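Local structure of trypsin-resistant surface T6 protein (Streptococcus pyogenes serotype M6, 4P0D) at residues F178-Y183 against K190-S195; L245-D250 against P257-K262; E386-T391 against D476-K481; Y319-R324 against Y370-L375. The protein is the T6 antigen, a backbone pilin that probably polymerises into the shaft of the cell-wall-anchored pili of this bacterium. The protein carries 1 engineered substitution. One frame throughout, in Å; residues are numbered along the deposited sequence. Where two conformers were deposited one is given.

Interaction 1: F178-Y183 against K190-S195; sequences FELPSY and KTVYVS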
loop_
_atom_site.group_PDB
_atom_site.type_symbol
_atom_site.label_atom_id
_atom_site.label_comp_id
_atom_site.label_asym_id
_atom_site.label_seq_id
_atom_site.Cartn_x
_atom_site.Cartn_y
_atom_site.Cartn_z
ATOM N N PHE A 178 -3.486 3.862 -9.577
ATOM C CA PHE A 178 -3.940 2.503 -9.818
ATOM C C PHE A 178 -4.680 2.312 -11.128
ATOM O O PHE A 178 -5.188 3.278 -11.709
ATOM C CB PHE A 178 -4.745 1.967 -8.627
ATOM C CG PHE A 178 -5.908 2.814 -8.219
ATOM C CD1 PHE A 178 -5.723 3.964 -7.461
ATOM C CD2 PHE A 178 -7.204 2.427 -8.550
ATOM C CE1 PHE A 178 -6.808 4.732 -7.067
ATOM C CE2 PHE A 178 -8.298 3.187 -8.163
ATOM C CZ PHE A 178 -8.098 4.341 -7.419
ATOM N N GLU A 179 -4.685 1.063 -11.607
ATOM C CA GLU A 179 -5.436 0.681 -12.802
ATOM C C GLU A 179 -6.692 -0.027 -12.340
ATOM O O GLU A 179 -6.634 -0.902 -11.501
ATOM C CB GLU A 179 -4.595 -0.217 -13.722
ATOM C CG GLU A 179 -3.361 0.506 -14.238
ATOM C CD GLU A 179 -2.369 -0.389 -14.955
ATOM O OE1 GLU A 179 -1.718 -1.248 -14.307
ATOM O OE2 GLU A 179 -2.228 -0.192 -16.175
ATOM N N LEU A 180 -7.833 0.390 -12.874
ATOM C CA LEU A 180 -9.121 -0.139 -12.454
ATOM C C LEU A 180 -9.436 -1.491 -13.064
ATOM O O LEU A 180 -9.026 -1.782 -14.182
ATOM C CB LEU A 180 -10.235 0.826 -12.847
ATOM C CG LEU A 180 -10.227 2.188 -12.158
ATOM C CD1 LEU A 180 -11.158 3.140 -12.871
ATOM C CD2 LEU A 180 -10.647 2.046 -10.705
ATOM N N PRO A 181 -10.229 -2.306 -12.353
ATOM C CA PRO A 181 -10.837 -3.438 -13.041
ATOM C C PRO A 181 -11.833 -2.903 -14.070
ATOM O O PRO A 181 -12.237 -1.737 -13.987
ATOM C CB PRO A 181 -11.592 -4.152 -11.925
ATOM C CG PRO A 181 -11.926 -3.087 -10.950
ATOM C CD PRO A 181 -10.769 -2.136 -10.992
ATOM N N SER A 182 -12.189 -3.735 -15.034
ATOM C CA SER A 182 -13.229 -3.420 -15.984
ATOM C C SER A 182 -14.421 -4.305 -15.639
ATOM O O SER A 182 -14.333 -5.518 -15.747
ATOM C CB SER A 182 -12.719 -3.689 -17.398
ATOM O OG SER A 182 -13.660 -3.288 -18.366
ATOM N N TYR A 183 -15.519 -3.698 -15.186
ATOM C CA TYR A 183 -16.750 -4.446 -14.852
ATOM C C TYR A 183 -17.818 -4.142 -15.888
ATOM O O TYR A 183 -17.933 -3.000 -16.328
ATOM C CB TYR A 183 -17.318 -4.016 -13.501
ATOM C CG TYR A 183 -16.430 -4.196 -12.308
ATOM C CD1 TYR A 183 -15.800 -5.414 -12.055
ATOM C CD2 TYR A 183 -16.269 -3.165 -11.381
ATOM C CE1 TYR A 183 -15.020 -5.598 -10.935
ATOM C CE2 TYR A 183 -15.472 -3.334 -10.255
ATOM C CZ TYR A 183 -14.854 -4.561 -10.042
ATOM O OH TYR A 183 -14.080 -4.751 -8.953
ATOM N N LYS A 190 -19.039 -4.465 -7.710
ATOM C CA LYS A 190 -18.139 -3.513 -8.349
ATOM C C LYS A 190 -17.209 -2.873 -7.324
ATOM O O LYS A 190 -16.964 -1.681 -7.379
ATOM C CB LYS A 190 -18.927 -2.438 -9.092
ATOM C CG LYS A 190 -19.839 -2.973 -10.178
ATOM C CD LYS A 190 -20.628 -1.865 -10.838
ATOM C CE LYS A 190 -21.018 -2.280 -12.241
ATOM N NZ LYS A 190 -21.715 -1.248 -13.045
ATOM N N THR A 191 -16.680 -3.678 -6.410
ATOM C CA THR A 191 -15.826 -3.179 -5.356
ATOM C C THR A 191 -14.613 -2.441 -5.964
ATOM O O THR A 191 -13.944 -2.942 -6.879
ATOM C CB THR A 191 -15.360 -4.297 -4.403
ATOM O OG1 THR A 191 -16.479 -4.854 -3.693
ATOM C CG2 THR A 191 -14.358 -3.778 -3.399
ATOM N N VAL A 192 -14.392 -1.229 -5.460
ATOM C CA VAL A 192 -13.217 -0.394 -5.781
ATOM C C VAL A 192 -12.812 0.251 -4.468
ATOM O O VAL A 192 -13.371 1.280 -4.113
ATOM C CB VAL A 192 -13.560 0.764 -6.757
ATOM C CG1 VAL A 192 -12.304 1.567 -7.110
ATOM C CG2 VAL A 192 -14.220 0.272 -8.012
ATOM N N TYR A 193 -11.868 -0.342 -3.740
ATOM C CA TYR A 193 -11.642 0.007 -2.338
ATOM C C TYR A 193 -10.143 0.133 -2.018
ATOM O O TYR A 193 -9.394 -0.828 -2.198
ATOM C CB TYR A 193 -12.267 -1.084 -1.481
ATOM C CG TYR A 193 -12.401 -0.838 -0.003
ATOM C CD1 TYR A 193 -11.293 -0.804 0.830
ATOM C CD2 TYR A 193 -13.665 -0.729 0.582
ATOM C CE1 TYR A 193 -11.426 -0.624 2.194
ATOM C CE2 TYR A 193 -13.809 -0.531 1.941
ATOM C CZ TYR A 193 -12.683 -0.493 2.742
ATOM O OH TYR A 193 -12.821 -0.314 4.083
ATOM N N VAL A 194 -9.732 1.293 -1.502
ATOM C CA VAL A 194 -8.309 1.582 -1.249
ATOM C C VAL A 194 -8.011 1.749 0.250
ATOM O O VAL A 194 -8.788 2.371 1.001
ATOM C CB VAL A 194 -7.833 2.799 -2.091
ATOM C CG1 VAL A 194 -6.363 3.135 -1.805
ATOM C CG2 VAL A 194 -8.045 2.515 -3.578
ATOM N N SER A 195 -6.914 1.123 0.697
ATOM C CA SER A 195 -6.477 1.211 2.091
ATOM C C SER A 195 -4.974 1.461 2.192
ATOM O O SER A 195 -4.200 1.087 1.306
ATOM C CB SER A 195 -6.801 -0.075 2.862
ATOM O OG SER A 195 -8.090 -0.586 2.553
#
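Tyr183 and Lys190 form the tight end of this contact, where two nearly antiparallel chain directions come closest. The phenol ring lies against Lys190 CA and the first carbons of its side chain, the two side chains running in opposite directions; Tyr183 CE2 is 3.3 Å from Lys190 CA. CD2 of the same ring lies 3.6 Å from Lys190 CB, an oblique approach. With CG anti to its own carbonyl carbon (chi1 -60°), Tyr183 carries its hydroxyl to Thr191, where OH donates to the carbonyl O at 2.8 Å, in the carbonyl plane on a lone pair, with a C=O...O angle of 143°. The same hydroxyl is bonded to the backbone N of Ser285, so this buried group is gripped twice. The extended Lys190 chain runs on to a salt bridge with Asp250 and a bond to the carbonyl O of Lys185.

Away from the tyrosine the packing is looser and wholly apolar. Leu180, partly exposed, brings CD2 to 4.0 Å from Val192 CG1, while Phe178 CZ stays 4.3 Å from Val194 CG2. The two parts belong to opposing layers of a Cna-B-like, Ig-type domain: strand 171-179 pairs with 139-155 and 258-265, whereas strand 192-197 runs between 242-247 and 276-285.

Interaction 2: L245-D250 against P257-K262; sequences LSFIYD and PNISYK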
loop_
_atom_site.group_PDB
_atom_site.type_symbol
_atom_site.label_atom_id
_atom_site.label_comp_id
_atom_site.label_asym_id
_atom_site.label_seq_id
_atom_site.Cartn_x
_atom_site.Cartn_y
_atom_site.Cartn_z
ATOM N N LEU A 245 -10.749 4.023 1.760
ATOM C CA LEU A 245 -11.427 4.875 0.799
ATOM C C LEU A 245 -12.130 3.968 -0.227
ATOM O O LEU A 245 -11.485 3.258 -1.004
ATOM C CB LEU A 245 -10.445 5.840 0.126
ATOM C CG LEU A 245 -11.022 7.171 -0.370
ATOM C CD1 LEU A 245 -9.958 8.040 -1.009
ATOM C CD2 LEU A 245 -12.156 6.933 -1.337
ATOM N N SER A 246 -13.456 3.984 -0.202
ATOM C CA SER A 246 -14.242 3.176 -1.115
ATOM C C SER A 246 -14.750 4.092 -2.202
ATOM O O SER A 246 -15.429 5.077 -1.906
ATOM C CB SER A 246 -15.414 2.495 -0.383
ATOM O OG SER A 246 -16.201 1.727 -1.284
ATOM N N PHE A 247 -14.434 3.778 -3.456
ATOM C CA PHE A 247 -14.955 4.569 -4.577
ATOM C C PHE A 247 -16.231 3.962 -5.147
ATOM O O PHE A 247 -16.527 2.787 -4.934
ATOM C CB PHE A 247 -13.926 4.686 -5.697
ATOM C CG PHE A 247 -12.710 5.504 -5.340
ATOM C CD1 PHE A 247 -12.750 6.888 -5.390
ATOM C CD2 PHE A 247 -11.518 4.881 -4.994
ATOM C CE1 PHE A 247 -11.635 7.641 -5.085
ATOM C CE2 PHE A 247 -10.393 5.629 -4.689
ATOM C CZ PHE A 247 -10.454 7.006 -4.720
ATOM N N ILE A 248 -16.975 4.793 -5.869
ATOM C CA ILE A 248 -18.202 4.399 -6.531
ATOM C C ILE A 248 -17.890 4.169 -8.005
ATOM O O ILE A 248 -17.796 5.127 -8.794
ATOM C CB ILE A 248 -19.283 5.493 -6.355
ATOM C CG1 ILE A 248 -19.440 5.804 -4.861
ATOM C CG2 ILE A 248 -20.594 5.067 -7.021
ATOM C CD1 ILE A 248 -20.408 6.938 -4.561
ATOM N N TYR A 249 -17.736 2.892 -8.371
ATOM C CA TYR A 249 -17.210 2.505 -9.704
ATOM C C TYR A 249 -17.800 3.289 -10.862
ATOM O O TYR A 249 -17.070 3.845 -11.698
ATOM C CB TYR A 249 -17.409 1.009 -9.970
ATOM C CG TYR A 249 -16.858 0.550 -11.302
ATOM C CD1 TYR A 249 -15.508 0.234 -11.445
ATOM C CD2 TYR A 249 -17.686 0.406 -12.418
ATOM C CE1 TYR A 249 -14.998 -0.182 -12.643
ATOM C CE2 TYR A 249 -17.186 -0.016 -13.638
ATOM C CZ TYR A 249 -15.841 -0.317 -13.741
ATOM O OH TYR A 249 -15.311 -0.767 -14.923
ATOM N N ASP A 250 -19.128 3.322 -10.912
ATOM C CA ASP A 250 -19.831 3.963 -12.016
ATOM C C ASP A 250 -19.482 5.459 -12.122
ATOM O O ASP A 250 -19.324 5.968 -13.241
ATOM C CB ASP A 250 -21.345 3.725 -11.918
ATOM C CG ASP A 250 -21.729 2.267 -12.176
ATOM O OD1 ASP A 250 -20.968 1.551 -12.849
ATOM O OD2 ASP A 250 -22.800 1.829 -11.712
ATOM N N PRO A 257 -8.743 7.741 -10.050
ATOM C CA PRO A 257 -8.341 8.858 -9.210
ATOM C C PRO A 257 -6.893 8.684 -8.757
ATOM O O PRO A 257 -6.378 7.571 -8.789
ATOM C CB PRO A 257 -9.285 8.750 -8.021
ATOM C CG PRO A 257 -9.552 7.292 -7.912
ATOM C CD PRO A 257 -9.586 6.779 -9.321
ATOM N N ASN A 258 -6.242 9.788 -8.393
ATOM C CA ASN A 258 -4.885 9.779 -7.872
ATOM C C ASN A 258 -4.960 10.280 -6.425
ATOM O O ASN A 258 -5.585 11.307 -6.149
ATOM C CB ASN A 258 -3.998 10.674 -8.751
ATOM C CG ASN A 258 -3.845 10.118 -10.172
ATOM O OD1 ASN A 258 -3.644 8.910 -10.368
ATOM N ND2 ASN A 258 -3.980 10.985 -11.164
ATOM N N ILE A 259 -4.386 9.509 -5.495
ATOM C CA ILE A 259 -4.537 9.761 -4.075
ATOM C C ILE A 259 -3.187 10.215 -3.513
ATOM O O ILE A 259 -2.165 9.603 -3.811
ATOM C CB ILE A 259 -5.015 8.475 -3.342
ATOM C CG1 ILE A 259 -6.323 7.950 -3.954
ATOM C CG2 ILE A 259 -5.190 8.698 -1.838
ATOM C CD1 ILE A 259 -6.871 6.742 -3.230
ATOM N N SER A 260 -3.192 11.259 -2.694
ATOM C CA SER A 260 -1.995 11.695 -1.999
ATOM C C SER A 260 -2.253 11.861 -0.511
ATOM O O SER A 260 -3.384 12.108 -0.085
ATOM C CB SER A 260 -1.476 12.995 -2.620
ATOM O OG SER A 260 -1.065 12.686 -3.924
ATOM N N TYR A 261 -1.205 11.686 0.281
ATOM C CA TYR A 261 -1.292 11.890 1.723
ATOM C C TYR A 261 0.092 11.993 2.345
ATOM O O TYR A 261 1.094 11.663 1.720
ATOM C CB TYR A 261 -2.105 10.789 2.396
ATOM C CG TYR A 261 -1.788 9.392 1.927
ATOM C CD1 TYR A 261 -2.362 8.871 0.768
ATOM C CD2 TYR A 261 -0.919 8.578 2.651
ATOM C CE1 TYR A 261 -2.074 7.576 0.341
ATOM C CE2 TYR A 261 -0.624 7.293 2.232
ATOM C CZ TYR A 261 -1.206 6.792 1.095
ATOM O OH TYR A 261 -0.905 5.498 0.711
ATOM N N LYS A 262 0.137 12.470 3.577
ATOM C CA LYS A 262 1.398 12.710 4.243
ATOM C C LYS A 262 1.463 12.012 5.563
ATOM O O LYS A 262 0.437 11.773 6.184
ATOM C CB LYS A 262 1.552 14.195 4.490
ATOM C CG LYS A 262 1.785 15.008 3.237
ATOM C CD LYS A 262 1.828 16.459 3.666
ATOM C CE LYS A 262 2.124 17.410 2.539
ATOM N NZ LYS A 262 2.119 18.776 3.164
#
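Across this contact the backbones stay far apart, with CA atoms 9.8 Å apart for Leu245 and Ile259 and 9.1 Å for Phe247 and Pro257, so side chains alone bridge the two segments and no hydrogen bond joins them. Phe247 is at the centre. Its CG lies beside its own backbone N (chi1 -68°), which swings the ring toward the other layer, where Pro257 lies over one face. Pro257 CG sits 3.7 Å from the ring centroid and 26° off the normal, a CH-pi contact displaced toward the rim. Pro257 was deposited in two conformers, so this geometry holds for one of them and its finer detail is doubtful. The opposite face is covered from within the strand by CD2 of Leu245, 3.7 Å above the ring plane. Ile259 comes in plane at the ring edge, its CD1 3.9 Å from Phe247 CZ. That same methyl also meets Leu245 CD1 tip to tip at 4.0 Å, so one isoleucine end serves both residues of the facing strand. All four residues are buried. Strand 242-247 pairs with 192-197 and 231-238, strand 258-265 with 171-179 and 202-213; Val192 packs on Phe247 and Phe178 on Pro257, in the hydrophobic interior between the layers of the Cna-B-like domain.

Interaction 3: E386-T391 against D476-K481; sequences ETYEIT and DIPNTK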
loop_
_atom_site.group_PDB
_atom_site.type_symbol
_atom_site.label_atom_id
_atom_site.label_comp_id
_atom_site.label_asym_id
_atom_site.label_seq_id
_atom_site.Cartn_x
_atom_site.Cartn_y
_atom_site.Cartn_z
ATOM N N GLU A 386 36.862 21.040 19.148
ATOM C CA GLU A 386 36.960 20.515 17.798
ATOM C C GLU A 386 35.640 19.942 17.339
ATOM O O GLU A 386 34.933 19.349 18.118
ATOM C CB GLU A 386 38.018 19.434 17.762
ATOM C CG GLU A 386 39.360 19.925 18.263
ATOM C CD GLU A 386 40.365 18.816 18.261
ATOM O OE1 GLU A 386 40.764 18.391 19.372
ATOM O OE2 GLU A 386 40.706 18.361 17.141
ATOM N N THR A 387 35.320 20.126 16.066
ATOM C CA THR A 387 34.157 19.492 15.468
ATOM C C THR A 387 34.560 18.133 14.897
ATOM O O THR A 387 35.574 18.014 14.207
ATOM C CB THR A 387 33.580 20.359 14.335
ATOM O OG1 THR A 387 33.231 21.641 14.853
ATOM C CG2 THR A 387 32.343 19.721 13.769
ATOM N N TYR A 388 33.765 17.111 15.184
ATOM C CA TYR A 388 33.998 15.762 14.650
ATOM C C TYR A 388 32.948 15.440 13.610
ATOM O O TYR A 388 31.750 15.482 13.891
ATOM C CB TYR A 388 34.020 14.723 15.782
ATOM C CG TYR A 388 35.200 14.951 16.697
ATOM C CD1 TYR A 388 35.137 15.879 17.721
ATOM C CD2 TYR A 388 36.410 14.294 16.483
ATOM C CE1 TYR A 388 36.234 16.129 18.535
ATOM C CE2 TYR A 388 37.512 14.539 17.289
ATOM C CZ TYR A 388 37.420 15.457 18.311
ATOM O OH TYR A 388 38.509 15.709 19.123
ATOM N N GLU A 389 33.400 15.118 12.405
ATOM C CA GLU A 389 32.499 14.778 11.326
ATOM C C GLU A 389 32.274 13.272 11.252
ATOM O O GLU A 389 33.120 12.469 11.659
ATOM C CB GLU A 389 33.024 15.351 10.009
ATOM C CG GLU A 389 33.156 16.869 10.064
ATOM C CD GLU A 389 33.589 17.497 8.760
ATOM O OE1 GLU A 389 33.748 16.765 7.762
ATOM O OE2 GLU A 389 33.767 18.738 8.744
ATOM N N ILE A 390 31.103 12.903 10.763
ATOM C CA ILE A 390 30.736 11.516 10.586
ATOM C C ILE A 390 29.706 11.435 9.466
ATOM O O ILE A 390 28.816 12.299 9.349
ATOM C CB ILE A 390 30.194 10.913 11.899
ATOM C CG1 ILE A 390 30.151 9.379 11.808
ATOM C CG2 ILE A 390 28.852 11.530 12.267
ATOM C CD1 ILE A 390 29.772 8.713 13.118
ATOM N N THR A 391 29.870 10.425 8.620
ATOM C CA THR A 391 28.989 10.180 7.495
ATOM C C THR A 391 28.099 9.010 7.881
ATOM O O THR A 391 28.592 7.966 8.321
ATOM C CB THR A 391 29.796 9.863 6.224
ATOM O OG1 THR A 391 30.592 11.000 5.875
ATOM C CG2 THR A 391 28.894 9.531 5.054
ATOM N N ASP A 476 37.301 7.309 19.083
ATOM C CA ASP A 476 36.647 7.910 20.249
ATOM C C ASP A 476 37.032 9.378 20.347
ATOM O O ASP A 476 38.060 9.795 19.815
ATOM C CB ASP A 476 37.040 7.215 21.549
ATOM C CG ASP A 476 36.636 5.754 21.586
ATOM O OD1 ASP A 476 35.616 5.371 20.963
ATOM O OD2 ASP A 476 37.361 4.983 22.243
ATOM N N ILE A 477 36.206 10.154 21.030
ATOM C CA ILE A 477 36.440 11.579 21.176
ATOM C C ILE A 477 37.249 11.810 22.456
ATOM O O ILE A 477 36.818 11.403 23.536
ATOM C CB ILE A 477 35.112 12.366 21.212
ATOM C CG1 ILE A 477 34.374 12.167 19.883
ATOM C CG2 ILE A 477 35.366 13.852 21.460
ATOM C CD1 ILE A 477 33.108 12.990 19.714
ATOM N N PRO A 478 38.432 12.445 22.334
ATOM C CA PRO A 478 39.231 12.730 23.518
ATOM C C PRO A 478 38.803 13.977 24.280
ATOM O O PRO A 478 38.235 14.918 23.707
ATOM C CB PRO A 478 40.654 12.901 22.960
ATOM C CG PRO A 478 40.475 13.339 21.557
ATOM C CD PRO A 478 39.171 12.749 21.086
ATOM N N ASN A 479 39.050 13.939 25.584
ATOM C CA ASN A 479 39.012 15.113 26.432
ATOM C C ASN A 479 40.337 15.188 27.181
ATOM O O ASN A 479 40.884 14.157 27.586
ATOM C CB ASN A 479 37.824 15.041 27.399
ATOM C CG ASN A 479 36.484 15.238 26.695
ATOM O OD1 ASN A 479 36.019 16.376 26.555
ATOM N N THR A 480 40.854 16.404 27.342
ATOM C CA THR A 480 42.071 16.620 28.095
ATOM C C THR A 480 41.754 16.989 29.543
ATOM O O THR A 480 41.052 17.965 29.819
ATOM C CB THR A 480 42.976 17.699 27.468
ATOM O OG1 THR A 480 43.092 17.479 26.058
ATOM C CG2 THR A 480 44.374 17.630 28.081
ATOM N N LYS A 481 42.273 16.163 30.449
ATOM C CA LYS A 481 42.079 16.305 31.876
ATOM C C LYS A 481 42.676 17.629 32.317
ATOM O O LYS A 481 43.745 18.006 31.851
ATOM C CB LYS A 481 42.766 15.152 32.596
ATOM C CG LYS A 481 42.400 15.018 34.057
ATOM C CD LYS A 481 43.198 13.898 34.707
ATOM C CE LYS A 481 42.795 13.711 36.159
ATOM N NZ LYS A 481 41.374 13.287 36.271
#
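Apolar contact between Tyr388 and Ile477 makes up most of this interface. The isoleucine is spread over one face of the tyrosine ring, and its CG1 lies 4.3 Å from the ring plane, over its centre. CG2 is 3.8 Å from Tyr388 CE1. On the other branch, Ile477 CD1 is 4.1 Å from Tyr388 CD1. The CG2 methyl makes an off-centre CH-pi contact, 30° from the ring normal. With CG2 opposite the backbone N and CG1 next to it (chi1 -62°), the two branches diverge from CB, and CG2 and CD1 reach different parts of the same ring face. Pro478 adds its CD, 3.6 Å from Tyr388 OH, near the partly exposed margin.

Strand 388-392 is an outermost strand of a four-stranded antiparallel sheet, and strand 470-479 of a three-stranded one, so the contact joins edge strands of two facing sheets, consistent with the Ig-like sandwich of the C-terminal part.

The polar links run through a third residue. Asn384 ND2 is hydrogen-bonded both to Tyr388 OH and to the carbonyl O of Pro478, tying the ring end to the facing strand.

Covalent bonding follows immediately along the chain: CG of Asn479 is joined to NZ of Lys325, an intramolecular isopeptide bond that stitches strand 470-479 to strand 320-327.

Interaction 4: Y319-R324 against Y370-L375; sequences YQIAFR and YKIKEL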
loop_
_atom_site.group_PDB
_atom_site.type_symbol
_atom_site.label_atom_id
_atom_site.label_comp_id
_atom_site.label_asym_id
_atom_site.label_seq_id
_atom_site.Cartn_x
_atom_site.Cartn_y
_atom_site.Cartn_z
ATOM N N TYR A 319 18.811 6.051 10.464
ATOM C CA TYR A 319 19.992 5.606 11.193
ATOM C C TYR A 319 20.156 6.457 12.442
ATOM O O TYR A 319 19.485 7.481 12.615
ATOM C CB TYR A 319 21.245 5.779 10.326
ATOM C CG TYR A 319 21.081 5.232 8.916
ATOM C CD1 TYR A 319 20.931 3.866 8.696
ATOM C CD2 TYR A 319 21.034 6.090 7.818
ATOM C CE1 TYR A 319 20.759 3.356 7.418
ATOM C CE2 TYR A 319 20.869 5.589 6.528
ATOM C CZ TYR A 319 20.726 4.223 6.332
ATOM O OH TYR A 319 20.547 3.724 5.048
ATOM N N GLN A 320 21.083 6.047 13.297
ATOM C CA GLN A 320 21.411 6.837 14.465
ATOM C C GLN A 320 22.911 6.935 14.617
ATOM O O GLN A 320 23.647 6.024 14.227
ATOM C CB GLN A 320 20.738 6.280 15.711
ATOM C CG GLN A 320 21.066 4.837 16.029
ATOM C CD GLN A 320 20.162 4.256 17.101
ATOM O OE1 GLN A 320 19.079 4.776 17.381
ATOM N NE2 GLN A 320 20.597 3.159 17.691
ATOM N N ILE A 321 23.349 8.071 15.139
ATOM C CA ILE A 321 24.757 8.352 15.329
ATOM C C ILE A 321 25.143 8.084 16.780
ATOM O O ILE A 321 24.454 8.506 17.696
ATOM C CB ILE A 321 25.088 9.806 14.960
ATOM C CG1 ILE A 321 24.684 10.076 13.506
ATOM C CG2 ILE A 321 26.581 10.088 15.148
ATOM C CD1 ILE A 321 24.819 11.513 13.093
ATOM N N ALA A 322 26.279 7.417 16.953
ATOM C CA ALA A 322 26.806 7.068 18.263
ATOM C C ALA A 322 28.298 7.381 18.302
ATOM O O ALA A 322 28.972 7.385 17.273
ATOM C CB ALA A 322 26.562 5.589 18.552
ATOM N N PHE A 323 28.802 7.666 19.489
ATOM C CA PHE A 323 30.227 7.909 19.674
ATOM C C PHE A 323 30.601 7.626 21.127
ATOM O O PHE A 323 29.737 7.471 21.986
ATOM C CB PHE A 323 30.577 9.353 19.310
ATOM C CG PHE A 323 29.866 10.389 20.154
ATOM C CD1 PHE A 323 30.383 10.775 21.379
ATOM C CD2 PHE A 323 28.684 10.981 19.713
ATOM C CE1 PHE A 323 29.749 11.720 22.152
ATOM C CE2 PHE A 323 28.045 11.943 20.476
ATOM C CZ PHE A 323 28.573 12.310 21.703
ATOM N N ARG A 324 31.898 7.554 21.394
ATOM C CA ARG A 324 32.356 7.351 22.750
ATOM C C ARG A 324 33.290 8.479 23.165
ATOM O O ARG A 324 34.153 8.905 22.388
ATOM C CB ARG A 324 33.037 5.996 22.898
ATOM C CG ARG A 324 33.214 5.581 24.347
ATOM C CD ARG A 324 33.984 4.278 24.453
ATOM N NE ARG A 324 33.625 3.564 25.670
ATOM C CZ ARG A 324 34.195 2.433 26.078
ATOM N NH1 ARG A 324 35.172 1.864 25.363
ATOM N NH2 ARG A 324 33.789 1.864 27.208
ATOM N N TYR A 370 27.232 14.565 9.182
ATOM C CA TYR A 370 26.860 15.231 10.428
ATOM C C TYR A 370 28.083 15.677 11.207
ATOM O O TYR A 370 29.209 15.295 10.889
ATOM C CB TYR A 370 25.977 14.317 11.287
ATOM C CG TYR A 370 24.718 13.955 10.558
ATOM C CD1 TYR A 370 24.701 12.894 9.652
ATOM C CD2 TYR A 370 23.557 14.709 10.716
ATOM C CE1 TYR A 370 23.560 12.576 8.945
ATOM C CE2 TYR A 370 22.405 14.392 10.022
ATOM C CZ TYR A 370 22.413 13.334 9.134
ATOM O OH TYR A 370 21.274 13.025 8.435
ATOM N N LYS A 371 27.845 16.517 12.205
ATOM C CA LYS A 371 28.899 17.093 13.011
ATOM C C LYS A 371 28.578 16.923 14.485
ATOM O O LYS A 371 27.434 17.106 14.919
ATOM C CB LYS A 371 29.079 18.571 12.655
ATOM C CG LYS A 371 29.629 18.758 11.245
ATOM C CD LYS A 371 29.918 20.211 10.910
ATOM C CE LYS A 371 28.665 20.942 10.485
ATOM N NZ LYS A 371 28.990 22.172 9.710
ATOM N N ILE A 372 29.605 16.563 15.246
ATOM C CA ILE A 372 29.482 16.325 16.658
ATOM C C ILE A 372 30.401 17.322 17.293
ATOM O O ILE A 372 31.578 17.394 16.921
ATOM C CB ILE A 372 29.940 14.909 17.041
ATOM C CG1 ILE A 372 29.062 13.879 16.317
ATOM C CG2 ILE A 372 29.889 14.744 18.561
ATOM C CD1 ILE A 372 29.660 12.492 16.241
ATOM N N LYS A 373 29.861 18.102 18.213
ATOM C CA LYS A 373 30.618 19.169 18.860
ATOM C C LYS A 373 30.216 19.260 20.319
ATOM O O LYS A 373 29.029 19.230 20.642
ATOM C CB LYS A 373 30.376 20.496 18.141
ATOM N N GLU A 374 31.203 19.362 21.203
ATOM C CA GLU A 374 30.940 19.344 22.637
ATOM C C GLU A 374 30.350 20.668 23.107
ATOM O O GLU A 374 30.784 21.739 22.687
ATOM C CB GLU A 374 32.219 19.024 23.420
ATOM C CG GLU A 374 31.964 18.660 24.877
ATOM C CD GLU A 374 33.126 17.912 25.520
ATOM O OE1 GLU A 374 34.277 18.334 25.334
ATOM O OE2 GLU A 374 32.880 16.913 26.235
ATOM N N LEU A 375 29.333 20.571 23.950
ATOM C CA LEU A 375 28.699 21.721 24.590
ATOM C C LEU A 375 29.189 21.878 26.021
ATOM O O LEU A 375 29.343 23.010 26.496
ATOM C CB LEU A 375 27.175 21.567 24.591
ATOM C CG LEU A 375 26.539 21.377 23.212
ATOM C CD1 LEU A 375 25.044 21.192 23.383
ATOM C CD2 LEU A 375 26.847 22.554 22.303
#
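Ile372 reaches from its own sheet between Ile321 and Phe323 of the facing strand and touches both. From CB the side chain divides. The CG2 branch goes over one face of the Phe323 ring, toward the rim, with CG2 3.9 Å from Phe323 CE2 and 23° off the ring normal as seen from the centroid, a CH-pi contact. The other branch leaves CB through CG1, turned away from the residue's own C=O (chi1 -61°), and ends in CD1, which touches Phe323 CD2 at 3.9 Å and Ile321 CG2 at 4.1 Å. One side chain thus touches both neighbours, each branch on the Phe323 ring and CD1 also on Ile321.

Ile321 extends the apolar layer with its own CD1, which presses on the root of Tyr370 at 3.5 Å from CG and equally close to CB. The far end of that tyrosine is anchored elsewhere, its OH bonded to the carbonyl O of Ser366.

The axes of segments 320-324 and 370-374 approach to 9.8 Å and cross at 38°, as layers of a beta sandwich. Strand 320-327 is central in a sheet between 359-361 and 470-479, while 368-376 lies between 338-343 and 388-392; Phe339 of strand 338-343 meets the Phe323 ring edge-to-face.

The contacts fall into two pairs. Interactions 1 and 2, with centres about 9 Å apart, share the Cna-B-like domain: the carbonyls of Val192 and Val194 probably bond to the backbone N of Phe247 and Leu245. Interactions 3 and 4, also about 9 Å apart, line one sandwich in the C-terminal part, where Tyr388 O probably bonds to Ile372 N and the Lys325-Asn479 isopeptide bond lies beside Glu374. Between the pairs the closest approach is about 19 Å between nearest atoms, from interaction 2 to interaction 4. The calcium ion, at Ser82 and Thr85, belongs to the N-terminal part, outside both pairs.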